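Local coordinates for LPXTG family cell surface protein Fms2 (Enterococcus faecium DO, PDB 5FCE) that probably serves as a cell-wall-anchored surface adhesin, of which this chain is the ligand-binding region, built as a flattened barrel, at residues I93-D97 and G98-I102. Numbering follows the deposited sequence.
Sequences IVFYD and GQMTI
Tyr96 reaches across the hairpin and lays one ring face over Gln99 CB, which sits 3.9 Å from the ring centroid, 22° off the normal, in a CH-pi contact displaced toward the hydroxyl end. Tyr96 CG lies between its backbone N and carbonyl carbon (chi1 61°), a rotamer that brings the ring over the partner strand. The Gln99 amide bends away, its plane steeply inclined to the ring. At the ring edge a water lies 2.8 Å from Tyr96 OH and donates a weak bond to Met100 O, a loose link from phenol to backbone. On the sheet face of Tyr96 and Gln99, Val94 CB meets Thr101 CG2 at 4.0 Å.

The opposite sheet face carries Ile93, Phe95, Met100 and Ile102. Met100, present as selenomethionine, runs alongside Phe95, bringing SE to 3.7 Å from Phe95 CE2 in an oblique Met-aromatic contact; a bend at chi3 (-90°) then carries its CE to Ile93 CG2. Ile93 and Ile102 lie flank to flank, touching through CG1.

These pairs are set in register by two reciprocal pairs of backbone hydrogen bonds, Val94 with Thr101 and Tyr96 with Gln99. The Val94 N to Thr101 O bond is short and nearly straight, 2.8 Å. A type I' turn with Asp97 and Gly98 at its corners closes the hairpin in a two-residue loop; at the backbone angles of Gly98 a CB would jam against Asp97 O, which calls for glycine. Both carboxylate oxygens of Asp97 are held by backbone amides, those of Ser35 and Asp36.

Strand 99-103 is outermost in a four-stranded antiparallel sheet, with strand 91-96 between it and strand 36-42; Val94 and Tyr96 also pack on Val37 and on Trp65 of strand 63-65, while Val94 and Thr101 touch Phe6 of strand 6-7.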
loop_
_atom_site.group_PDB
_atom_site.type_symbol
_atom_site.label_atom_id
_atom_site.label_comp_id
_atom_site.label_asym_id
_atom_site.label_seq_id
_atom_site.Cartn_x
_atom_site.Cartn_y
_atom_site.Cartn_z
ATOM N N ILE A 93 -2.486 2.596 3.943
ATOM C CA ILE A 93 -3.305 2.266 5.098
ATOM C C ILE A 93 -3.827 0.845 4.903
ATOM O O ILE A 93 -4.407 0.526 3.861
ATOM C CB ILE A 93 -4.472 3.266 5.231
ATOM C CG1 ILE A 93 -3.932 4.696 5.370
ATOM C CG2 ILE A 93 -5.357 2.942 6.452
ATOM C CD1 ILE A 93 -5.044 5.752 5.484
ATOM N N VAL A 94 -3.585 -0.018 5.882
ATOM C CA VAL A 94 -4.055 -1.396 5.794
ATOM C C VAL A 94 -5.099 -1.647 6.855
ATOM O O VAL A 94 -4.808 -1.583 8.060
ATOM C CB VAL A 94 -2.927 -2.415 5.966
ATOM C CG1 VAL A 94 -3.470 -3.828 5.773
ATOM C CG2 VAL A 94 -1.835 -2.147 4.951
ATOM N N PHE A 95 -6.316 -1.904 6.391
ATOM C CA PHE A 95 -7.413 -2.290 7.273
ATOM C C PHE A 95 -7.474 -3.805 7.307
ATOM O O PHE A 95 -7.362 -4.453 6.263
ATOM C CB PHE A 95 -8.736 -1.751 6.722
ATOM C CG PHE A 95 -8.795 -0.254 6.626
ATOM C CD1 PHE A 95 -8.485 0.390 5.433
ATOM C CD2 PHE A 95 -9.178 0.510 7.719
ATOM C CE1 PHE A 95 -8.551 1.767 5.336
ATOM C CE2 PHE A 95 -9.240 1.891 7.632
ATOM C CZ PHE A 95 -8.928 2.521 6.435
ATOM N N TYR A 96 -7.674 -4.371 8.492
ATOM C CA TYR A 96 -7.730 -5.825 8.648
ATOM C C TYR A 96 -8.673 -6.162 9.800
ATOM O O TYR A 96 -8.424 -5.803 10.967
ATOM C CB TYR A 96 -6.322 -6.433 8.865
ATOM C CG TYR A 96 -5.611 -5.932 10.095
ATOM C CD1 TYR A 96 -5.004 -4.674 10.113
ATOM C CD2 TYR A 96 -5.547 -6.714 11.252
ATOM C CE1 TYR A 96 -4.369 -4.210 11.251
ATOM C CE2 TYR A 96 -4.918 -6.260 12.381
ATOM C CZ TYR A 96 -4.334 -5.011 12.383
ATOM O OH TYR A 96 -3.707 -4.579 13.531
ATOM N N ASP A 97 -9.774 -6.815 9.450
ATOM C CA ASP A 97 -10.760 -7.269 10.427
ATOM C C ASP A 97 -11.158 -6.236 11.475
ATOM O O ASP A 97 -11.321 -6.562 12.656
ATOM C CB ASP A 97 -10.286 -8.564 11.090
ATOM C CG ASP A 97 -10.256 -9.720 10.118
ATOM O OD1 ASP A 97 -10.768 -9.543 8.991
ATOM O OD2 ASP A 97 -9.742 -10.802 10.481
ATOM N N GLY A 98 -11.314 -4.994 11.032
ATOM C CA GLY A 98 -11.791 -3.919 11.882
ATOM C C GLY A 98 -10.715 -3.031 12.469
ATOM O O GLY A 98 -11.014 -1.993 13.078
ATOM N N GLN A 99 -9.461 -3.434 12.301
ATOM C CA GLN A 99 -8.329 -2.663 12.822
ATOM C C GLN A 99 -7.594 -2.021 11.661
ATOM O O GLN A 99 -7.919 -2.288 10.500
ATOM C CB GLN A 99 -7.397 -3.562 13.650
ATOM C CG GLN A 99 -8.141 -4.253 14.829
ATOM C CD GLN A 99 -8.850 -3.262 15.751
ATOM O OE1 GLN A 99 -8.294 -2.212 16.092
ATOM N NE2 GLN A 99 -10.095 -3.587 16.153
HETATM N N MSE A 100 -6.642 -1.145 11.959
HETATM C CA MSE A 100 -5.918 -0.492 10.870
HETATM C C MSE A 100 -4.501 -0.152 11.258
HETATM O O MSE A 100 -4.197 0.050 12.431
HETATM C CB MSE A 100 -6.649 0.765 10.409
HETATM C CG MSE A 100 -6.861 1.811 11.477
HETATM SE SE MSE A 100 -7.621 3.360 10.566
HETATM C CE MSE A 100 -5.917 4.194 10.145
ATOM N N THR A 101 -3.630 -0.088 10.261
ATOM C CA THR A 101 -2.267 0.346 10.489
ATOM C C THR A 101 -1.825 1.172 9.294
ATOM O O THR A 101 -2.271 0.932 8.173
ATOM C CB THR A 101 -1.320 -0.846 10.750
ATOM O OG1 THR A 101 -0.021 -0.363 11.113
ATOM C CG2 THR A 101 -1.212 -1.745 9.530
ATOM N N ILE A 102 -0.987 2.170 9.546
ATOM C CA ILE A 102 -0.531 3.062 8.496
ATOM C C ILE A 102 0.977 2.954 8.353
ATOM O O ILE A 102 1.711 3.132 9.325
ATOM C CB ILE A 102 -0.903 4.527 8.794
ATOM C CG1 ILE A 102 -2.416 4.682 8.923
ATOM C CG2 ILE A 102 -0.388 5.447 7.684
ATOM C CD1 ILE A 102 -2.845 6.056 9.421
HETATM O O HOH W 1 -2.160 -2.299 13.924
#